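Local coordinates for protein putative pyridoxal phosphate-dependent transferase (Clostridium difficile, PDB 4DQ6) that binds pyridoxal-5'-phosphate and is probably a transferase of the class I and II aminotransferase fold, assembled here from two subunits, at residues I100-L105 / I231-P236; S104-E109 / S248-P253. One frame throughout, in Å; residues are numbered along the deposited sequence.

Contact 1: I100-L105 / I231-P236; sequences IPAISL and ITCMAP. With PLP (pyridoxal-5'-phosphate), chain C.
Cys233 on strand 230-234 points its thiol at the sheet-facing side of helix 99-110, where Ala102 and Ile103 receive it. The strand belongs to the seven-stranded mixed sheet of the large domain of the class I and II aminotransferase fold, and the helix packs on one face of that sheet with its N-terminal end at the cofactor.

The contact between the two segments is purely apolar and small, burying 85 Å² in all. Cys233 SG lies 4.0 Å from Ile103 CG1 and a looser 4.4 Å from Ala102 CB. The sulfur stands anti to its own carbonyl carbon (chi1 -61°), a setting that carries it up to the helix. In Ile103 the ethyl branch does the touching: CG1 lies beside the backbone N, while CG2 is anti to that N and turned elsewhere. Ala102 and Cys233 are both small, which lets helix and strand approach until their CA atoms are 7.8 Å apart, while the longer ethyl branch of Ile103 reaches the sulfur from the next helix position. Ile103 also packs on Val130 of helix 126-133.

Polar chemistry is concentrated at the start of the helix, where the phosphate of pyridoxal-5'-phosphate sits. Val99 N is hydrogen-bonded to the cofactor, and Tyr65 of the second subunit adds its hydroxyl. The N-H groups of a helix's first turn have no carbonyl partners within the helix, so they can serve an anion, and the helix dipole probably adds to the attraction. Pro101 suits this turn because a residue there needs no N-H for the helix; its CD stands 3.6 Å from PLP O2P. That same oxygen accepts a nearly straight hydrogen bond from Ile100 N, 3.0 Å long with an N-H...O angle of 170°.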
ATOM      1  N   ILE A 100       7.010  -4.837  -7.361  1.00 14.73           N
ATOM      2  CA  ILE A 100       6.177  -5.195  -8.512  1.00 15.87           C
ATOM      3  C   ILE A 100       5.093  -4.151  -8.817  1.00 15.59           C
ATOM      4  O   ILE A 100       4.853  -3.797  -9.968  1.00 16.61           O
ATOM      5  CB  ILE A 100       5.607  -6.604  -8.352  1.00 16.91           C
ATOM      6  CG1 ILE A 100       6.778  -7.588  -8.304  1.00 18.10           C
ATOM      7  CG2 ILE A 100       4.652  -6.902  -9.526  1.00 18.59           C
ATOM      8  CD1 ILE A 100       7.642  -7.657  -9.548  1.00 20.07           C
ATOM      9  N   PRO A 101       4.482  -3.508  -7.804  1.00 14.26           N
ATOM     10  CA  PRO A 101       3.585  -2.419  -8.095  1.00 14.46           C
ATOM     11  C   PRO A 101       4.231  -1.318  -8.932  1.00 14.55           C
ATOM     12  O   PRO A 101       3.625  -0.797  -9.871  1.00 14.98           O
ATOM     13  CB  PRO A 101       3.249  -1.883  -6.714  1.00 14.35           C
ATOM     14  CG  PRO A 101       3.350  -3.046  -5.792  1.00 15.21           C
ATOM     15  CD  PRO A 101       4.370  -3.964  -6.408  1.00 14.74           C
ATOM     16  N   ALA A 102       5.457  -0.919  -8.563  1.00 14.81           N
ATOM     17  CA  ALA A 102       6.210   0.096  -9.326  1.00 14.21           C
ATOM     18  C   ALA A 102       6.413  -0.373 -10.739  1.00 14.87           C
ATOM     19  O   ALA A 102       6.202   0.405 -11.690  1.00 14.88           O
ATOM     20  CB  ALA A 102       7.552   0.466  -8.629  1.00 14.00           C
ATOM     21  N   ILE A 103       6.904  -1.581 -10.926  1.00 14.54           N
ATOM     22  CA  ILE A 103       7.165  -2.111 -12.270  1.00 14.37           C
ATOM     23  C   ILE A 103       5.895  -2.151 -13.100  1.00 15.04           C
ATOM     24  O   ILE A 103       5.894  -1.818 -14.297  1.00 14.90           O
ATOM     25  CB  ILE A 103       7.860  -3.473 -12.155  1.00 14.90           C
ATOM     26  CG1 ILE A 103       9.245  -3.290 -11.562  1.00 14.20           C
ATOM     27  CG2 ILE A 103       7.960  -4.155 -13.535  1.00 14.60           C
ATOM     28  CD1 ILE A 103      10.100  -4.513 -11.455  1.00 14.79           C
ATOM     29  N   SER A 104       4.789  -2.529 -12.454  1.00 14.69           N
ATOM     30  CA  SER A 104       3.512  -2.620 -13.151  1.00 14.83           C
ATOM     31  C   SER A 104       3.103  -1.231 -13.638  1.00 14.60           C
ATOM     32  O   SER A 104       2.694  -1.079 -14.804  1.00 14.72           O
ATOM     33  CB  SER A 104       2.392  -3.097 -12.225  1.00 15.05           C
ATOM     34  OG  SER A 104       1.186  -3.308 -12.918  1.00 16.04           O
ATOM     35  N   LEU A 105       3.223  -0.189 -12.828  1.00 14.28           N
ATOM     36  CA  LEU A 105       2.854   1.169 -13.246  1.00 15.26           C
ATOM     37  C   LEU A 105       3.824   1.626 -14.369  1.00 16.10           C
ATOM     38  O   LEU A 105       3.386   2.263 -15.332  1.00 17.03           O
ATOM     39  CB  LEU A 105       2.817   2.159 -12.100  1.00 16.04           C
ATOM     40  CG  LEU A 105       1.717   1.928 -11.106  1.00 15.88           C
ATOM     41  CD1 LEU A 105       1.821   3.041 -10.063  1.00 15.88           C
ATOM     42  CD2 LEU A 105       0.306   1.823 -11.552  1.00 18.79           C
ATOM     43  N   ILE A 231      16.004   2.548 -14.942  1.00 16.39           N
ATOM     44  CA  ILE A 231      15.179   2.858 -13.778  1.00 15.76           C
ATOM     45  C   ILE A 231      15.409   1.691 -12.805  1.00 15.76           C
ATOM     46  O   ILE A 231      15.426   0.550 -13.236  1.00 15.96           O
ATOM     47  CB  ILE A 231      13.710   2.921 -14.211  1.00 16.77           C
ATOM     48  CG1 ILE A 231      13.528   4.115 -15.156  1.00 17.84           C
ATOM     49  CG2 ILE A 231      12.757   3.020 -13.025  1.00 15.66           C
ATOM     50  CD1 ILE A 231      12.189   4.171 -15.910  1.00 18.78           C
ATOM     51  N   THR A 232      15.641   1.999 -11.539  1.00 14.95           N
ATOM     52  CA  THR A 232      16.062   1.001 -10.539  1.00 14.20           C
ATOM     53  C   THR A 232      15.120   0.876  -9.374  1.00 13.59           C
ATOM     54  O   THR A 232      14.695   1.886  -8.795  1.00 13.48           O
ATOM     55  CB  THR A 232      17.433   1.382  -9.974  1.00 14.37           C
ATOM     56  OG1 THR A 232      18.352   1.636 -11.073  1.00 15.72           O
ATOM     57  CG2 THR A 232      18.044   0.296  -9.158  1.00 13.93           C
ATOM     58  N   CYS A 233      14.723  -0.350  -9.056  1.00 13.34           N
ATOM     59  CA  CYS A 233      13.867  -0.634  -7.911  1.00 14.08           C
ATOM     60  C   CYS A 233      14.716  -1.323  -6.842  1.00 14.03           C
ATOM     61  O   CYS A 233      15.436  -2.263  -7.157  1.00 13.99           O
ATOM     62  CB  CYS A 233      12.724  -1.543  -8.258  1.00 14.86           C
ATOM     63  SG  CYS A 233      11.636  -0.865  -9.504  1.00 19.01           S
ATOM     64  N   MET A 234      14.645  -0.814  -5.614  1.00 13.66           N
ATOM     65  CA  MET A 234      15.343  -1.354  -4.418  1.00 13.68           C
ATOM     66  C   MET A 234      14.423  -1.254  -3.230  1.00 13.26           C
ATOM     67  O   MET A 234      13.391  -0.604  -3.307  1.00 13.30           O
ATOM     68  CB  MET A 234      16.647  -0.659  -4.139  1.00 14.18           C
ATOM     69  CG  MET A 234      17.776  -0.963  -5.174  1.00 15.11           C
ATOM     70  SD  MET A 234      19.180   0.158  -4.863  1.00 16.73           S
ATOM     71  CE  MET A 234      20.522  -0.638  -5.800  1.00 16.36           C
ATOM     72  N   ALA A 235      14.800  -1.868  -2.104  1.00 13.05           N
ATOM     73  CA  ALA A 235      13.924  -1.826  -0.945  1.00 12.71           C
ATOM     74  C   ALA A 235      14.759  -2.296   0.234  1.00 13.00           C
ATOM     75  O   ALA A 235      15.732  -3.016   0.033  1.00 14.01           O
ATOM     76  CB  ALA A 235      12.749  -2.776  -1.091  1.00 12.04           C
ATOM     77  N   PRO A 236      14.367  -1.966   1.481  1.00 12.70           N
ATOM     78  CA  PRO A 236      14.953  -2.579   2.656  1.00 13.17           C
ATOM     79  C   PRO A 236      14.380  -3.933   3.013  1.00 13.11           C
ATOM     80  O   PRO A 236      14.848  -4.561   3.967  1.00 12.59           O
ATOM     81  CB  PRO A 236      14.608  -1.580   3.721  1.00 13.45           C
ATOM     82  CG  PRO A 236      13.287  -1.055   3.353  1.00 13.20           C
ATOM     83  CD  PRO A 236      13.407  -0.921   1.855  1.00 12.68           C
TER
HETATM   84  N1  PLP C 401      11.745  -8.665  -6.893  1.00 18.65           N
HETATM   85  C2  PLP C 401      12.441  -9.831  -6.693  1.00 17.65           C
HETATM   86  C2A PLP C 401      13.505 -10.342  -7.618  1.00 17.10           C
HETATM   87  C3  PLP C 401      12.188 -10.654  -5.531  1.00 20.79           C
HETATM   88  O3  PLP C 401      12.840 -11.793  -5.346  1.00 22.34           O
HETATM   89  C4  PLP C 401      11.182 -10.221  -4.575  1.00 20.20           C
HETATM   90  C4A PLP C 401      10.831 -11.061  -3.374  1.00 26.28           C
HETATM   91  C5  PLP C 401      10.495  -8.969  -4.853  1.00 21.50           C
HETATM   92  C6  PLP C 401      10.801  -8.236  -6.023  1.00 19.17           C
HETATM   93  C5A PLP C 401       9.481  -8.495  -3.859  1.00 23.90           C
HETATM   94  O4P PLP C 401       8.635  -7.666  -4.583  1.00 31.94           O
HETATM   95  P   PLP C 401       7.600  -6.784  -3.704  1.00 33.76           P
HETATM   96  O1P PLP C 401       8.429  -5.669  -3.167  1.00 22.43           O
HETATM   97  O2P PLP C 401       6.545  -6.420  -4.824  1.00 26.52           O
HETATM   98  O3P PLP C 401       7.161  -7.767  -2.576  1.00 30.25           O

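Contact 2: S104-E109 / S248-P253; sequences SLLINE and SYVVLP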
ATOM      1  N   SER A 104       4.789  -2.529 -12.454  1.00 14.69           N
ATOM      2  CA  SER A 104       3.512  -2.620 -13.151  1.00 14.83           C
ATOM      3  C   SER A 104       3.103  -1.231 -13.638  1.00 14.60           C
ATOM      4  O   SER A 104       2.694  -1.079 -14.804  1.00 14.72           O
ATOM      5  CB  SER A 104       2.392  -3.097 -12.225  1.00 15.05           C
ATOM      6  OG  SER A 104       1.186  -3.308 -12.918  1.00 16.04           O
ATOM      7  N   LEU A 105       3.223  -0.189 -12.828  1.00 14.28           N
ATOM      8  CA  LEU A 105       2.854   1.169 -13.246  1.00 15.26           C
ATOM      9  C   LEU A 105       3.824   1.626 -14.369  1.00 16.10           C
ATOM     10  O   LEU A 105       3.386   2.263 -15.332  1.00 17.03           O
ATOM     11  CB  LEU A 105       2.817   2.159 -12.100  1.00 16.04           C
ATOM     12  CG  LEU A 105       1.717   1.928 -11.106  1.00 15.88           C
ATOM     13  CD1 LEU A 105       1.821   3.041 -10.063  1.00 15.88           C
ATOM     14  CD2 LEU A 105       0.306   1.823 -11.552  1.00 18.79           C
ATOM     15  N   LEU A 106       5.129   1.368 -14.205  1.00 16.24           N
ATOM     16  CA  LEU A 106       6.122   1.722 -15.233  1.00 17.11           C
ATOM     17  C   LEU A 106       5.749   1.115 -16.573  1.00 16.86           C
ATOM     18  O   LEU A 106       5.848   1.772 -17.627  1.00 17.37           O
ATOM     19  CB  LEU A 106       7.518   1.320 -14.815  1.00 16.89           C
ATOM     20  CG  LEU A 106       8.160   2.140 -13.663  1.00 17.84           C
ATOM     21  CD1 LEU A 106       9.412   1.456 -13.127  1.00 18.41           C
ATOM     22  CD2 LEU A 106       8.442   3.551 -14.201  1.00 18.00           C
ATOM     23  N   ILE A 107       5.338  -0.137 -16.570  1.00 16.31           N
ATOM     24  CA  ILE A 107       4.963  -0.831 -17.821  1.00 17.26           C
ATOM     25  C   ILE A 107       3.774  -0.144 -18.440  1.00 17.43           C
ATOM     26  O   ILE A 107       3.745   0.123 -19.702  1.00 16.79           O
ATOM     27  CB  ILE A 107       4.640  -2.322 -17.548  1.00 17.42           C
ATOM     28  CG1 ILE A 107       5.928  -3.101 -17.321  1.00 17.27           C
ATOM     29  CG2 ILE A 107       3.833  -2.894 -18.713  1.00 18.15           C
ATOM     30  CD1 ILE A 107       5.728  -4.507 -16.787  1.00 17.25           C
ATOM     31  N   ASN A 108       2.733   0.119 -17.693  1.00 18.33           N
ATOM     32  CA  ASN A 108       1.590   0.829 -18.219  1.00 18.74           C
ATOM     33  C   ASN A 108       1.930   2.198 -18.806  1.00 19.45           C
ATOM     34  O   ASN A 108       1.365   2.573 -19.889  1.00 19.82           O
ATOM     35  CB  ASN A 108       0.514   1.001 -17.154  1.00 20.23           C
ATOM     36  CG  ASN A 108      -0.786   1.488 -17.742  1.00 20.13           C
ATOM     37  OD1 ASN A 108      -1.454   0.784 -18.554  1.00 22.33           O
ATOM     38  ND2 ASN A 108      -1.130   2.724 -17.419  1.00 19.66           N
ATOM     39  N   GLU A 109       2.829   2.945 -18.175  1.00 20.06           N
ATOM     40  CA  GLU A 109       3.135   4.335 -18.573  1.00 22.11           C
ATOM     41  C   GLU A 109       4.187   4.445 -19.684  1.00 23.51           C
ATOM     42  O   GLU A 109       4.131   5.396 -20.475  1.00 23.71           O
ATOM     43  CB  GLU A 109       3.559   5.183 -17.375  1.00 23.39           C
ATOM     44  CG  GLU A 109       2.560   5.291 -16.232  1.00 23.57           C
ATOM     45  CD  GLU A 109       1.177   5.762 -16.693  1.00 26.09           C
ATOM     46  OE1 GLU A 109       1.061   6.719 -17.528  1.00 26.00           O
ATOM     47  OE2 GLU A 109       0.160   5.147 -16.271  1.00 25.41           O
ATOM     48  N   SER A 248       9.388   0.319  -0.451  1.00 13.62           N
ATOM     49  CA  SER A 248      10.368   0.162  -1.488  1.00 13.64           C
ATOM     50  C   SER A 248      10.520   1.541  -2.146  1.00 13.16           C
ATOM     51  O   SER A 248       9.805   2.501  -1.837  1.00 12.61           O
ATOM     52  CB  SER A 248       9.969  -0.883  -2.479  1.00 13.40           C
ATOM     53  OG  SER A 248       8.946  -0.411  -3.313  1.00 15.27           O
ATOM     54  N   TYR A 249      11.489   1.656  -3.035  1.00 12.36           N
ATOM     55  CA  TYR A 249      11.729   2.906  -3.734  1.00 12.88           C
ATOM     56  C   TYR A 249      12.181   2.626  -5.159  1.00 12.39           C
ATOM     57  O   TYR A 249      12.707   1.553  -5.445  1.00 12.35           O
ATOM     58  CB  TYR A 249      12.702   3.820  -2.962  1.00 13.23           C
ATOM     59  CG  TYR A 249      14.014   3.175  -2.606  1.00 13.93           C
ATOM     60  CD1 TYR A 249      14.127   2.483  -1.388  1.00 15.25           C
ATOM     61  CD2 TYR A 249      15.157   3.237  -3.435  1.00 14.59           C
ATOM     62  CE1 TYR A 249      15.295   1.894  -0.988  1.00 14.73           C
ATOM     63  CE2 TYR A 249      16.353   2.629  -3.012  1.00 15.01           C
ATOM     64  CZ  TYR A 249      16.389   1.940  -1.806  1.00 14.78           C
ATOM     65  OH  TYR A 249      17.581   1.350  -1.430  1.00 16.89           O
ATOM     66  N   VAL A 250      11.968   3.619  -6.025  1.00 12.37           N
ATOM     67  CA  VAL A 250      12.403   3.613  -7.373  1.00 12.29           C
ATOM     68  C   VAL A 250      13.322   4.793  -7.562  1.00 13.13           C
ATOM     69  O   VAL A 250      13.037   5.913  -7.096  1.00 12.93           O
ATOM     70  CB  VAL A 250      11.146   3.734  -8.238  1.00 12.93           C
ATOM     71  CG1 VAL A 250      11.519   3.424  -9.695  1.00 13.17           C
ATOM     72  CG2 VAL A 250      10.040   2.783  -7.832  1.00 13.47           C
ATOM     73  N   VAL A 251      14.357   4.575  -8.369  1.00 12.86           N
ATOM     74  CA  VAL A 251      15.352   5.609  -8.626  1.00 13.68           C
ATOM     75  C   VAL A 251      15.164   5.977 -10.105  1.00 13.97           C
ATOM     76  O   VAL A 251      15.464   5.131 -11.016  1.00 15.11           O
ATOM     77  CB  VAL A 251      16.801   5.170  -8.389  1.00 13.73           C
ATOM     78  CG1 VAL A 251      17.727   6.332  -8.699  1.00 14.56           C
ATOM     79  CG2 VAL A 251      16.960   4.643  -6.956  1.00 13.97           C
ATOM     80  N   LEU A 252      14.749   7.219 -10.382  1.00 15.48           N
ATOM     81  CA  LEU A 252      14.494   7.644 -11.779  1.00 15.56           C
ATOM     82  C   LEU A 252      15.296   8.944 -12.065  1.00 17.16           C
ATOM     83  O   LEU A 252      14.853  10.050 -11.802  1.00 17.58           O
ATOM     84  CB  LEU A 252      13.007   7.812 -12.001  1.00 15.57           C
ATOM     85  CG  LEU A 252      12.060   6.740 -11.537  1.00 15.32           C
ATOM     86  CD1 LEU A 252      11.440   7.113 -10.175  1.00 15.65           C
ATOM     87  CD2 LEU A 252      10.988   6.508 -12.587  1.00 15.16           C
ATOM     88  N   PRO A 253      16.500   8.771 -12.626  1.00 18.03           N
ATOM     89  CA  PRO A 253      17.368   9.925 -12.938  1.00 19.31           C
ATOM     90  C   PRO A 253      16.849  10.807 -14.065  1.00 21.02           C
ATOM     91  O   PRO A 253      17.281  11.945 -14.172  1.00 22.68           O
ATOM     92  CB  PRO A 253      18.700   9.259 -13.323  1.00 19.52           C
ATOM     93  CG  PRO A 253      18.656   7.920 -12.669  1.00 18.98           C
ATOM     94  CD  PRO A 253      17.221   7.497 -12.808  1.00 18.07           C
TER
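Leu106 meets Val250 and Leu252 from helix 99-110, and the residues around it on the helix serve other neighbours. Ser104, at the start of the segment, turns its hydroxyl to Asn134 and to the carbonyl oxygen of Arg267 of the second subunit, a small polar group suited to a buried interface. Leu105 and, beyond Leu106, Ile107 face the flanking helices 255-267 and 126-133, where they pack on Leu261 and Val130 respectively.

Leu106 reaches Val250 in strand 248-251 and Leu252 just past the strand's end, and its two methyls divide the work. CD2 meets Leu252 CD2 end to end at 4.2 Å, while CD1 lies 4.5 Å from Val250 CG1, a loose approach. Its CG is anti to the carbonyl carbon (chi1 -71°), and the branched end, which also packs on Ile231 of the adjoining strand, spans the gap between backbones, with the CA atoms of Leu106 and Val250 10.2 Å apart. A long leucine suits this distance; the beta-branched Val250 suits an extended strand.

Farther along, Asn108 ND2 donates to Glu109 OE2 at 3.0 Å, in the amide's own plane but from above the carboxylate plane. Arg267 forms a salt bridge to the same oxygen, so the carboxylate of the partly exposed Glu109 probably stays charged. The whole is helix-on-sheet packing, typical of the alpha/beta large domain of aminotransferase-fold enzymes.

Both contacts are buried and apolar across their segments, and both join helix 99-110 to one sheet, whose strands 230-234 and 248-251 are antiparallel neighbours. Their centres lie only 5 Å apart. Ala102 bridges them by packing on Val250, and probable backbone hydrogen bonds such as Thr232 O to Val251 N tie the two strands together. Contact 1, nearer the centre of the folded chain, sets a cysteine sulfur against an alanine methyl and an isoleucine branch beside a phosphate-binding helix start. Contact 2 uses two leucines and a valine over a wider backbone gap, and its helical segment ends in partly exposed polar residues. Both touch the second subunit through the shared Ser104 and Leu105, contact 1 through Ile100 and Pro101 as well.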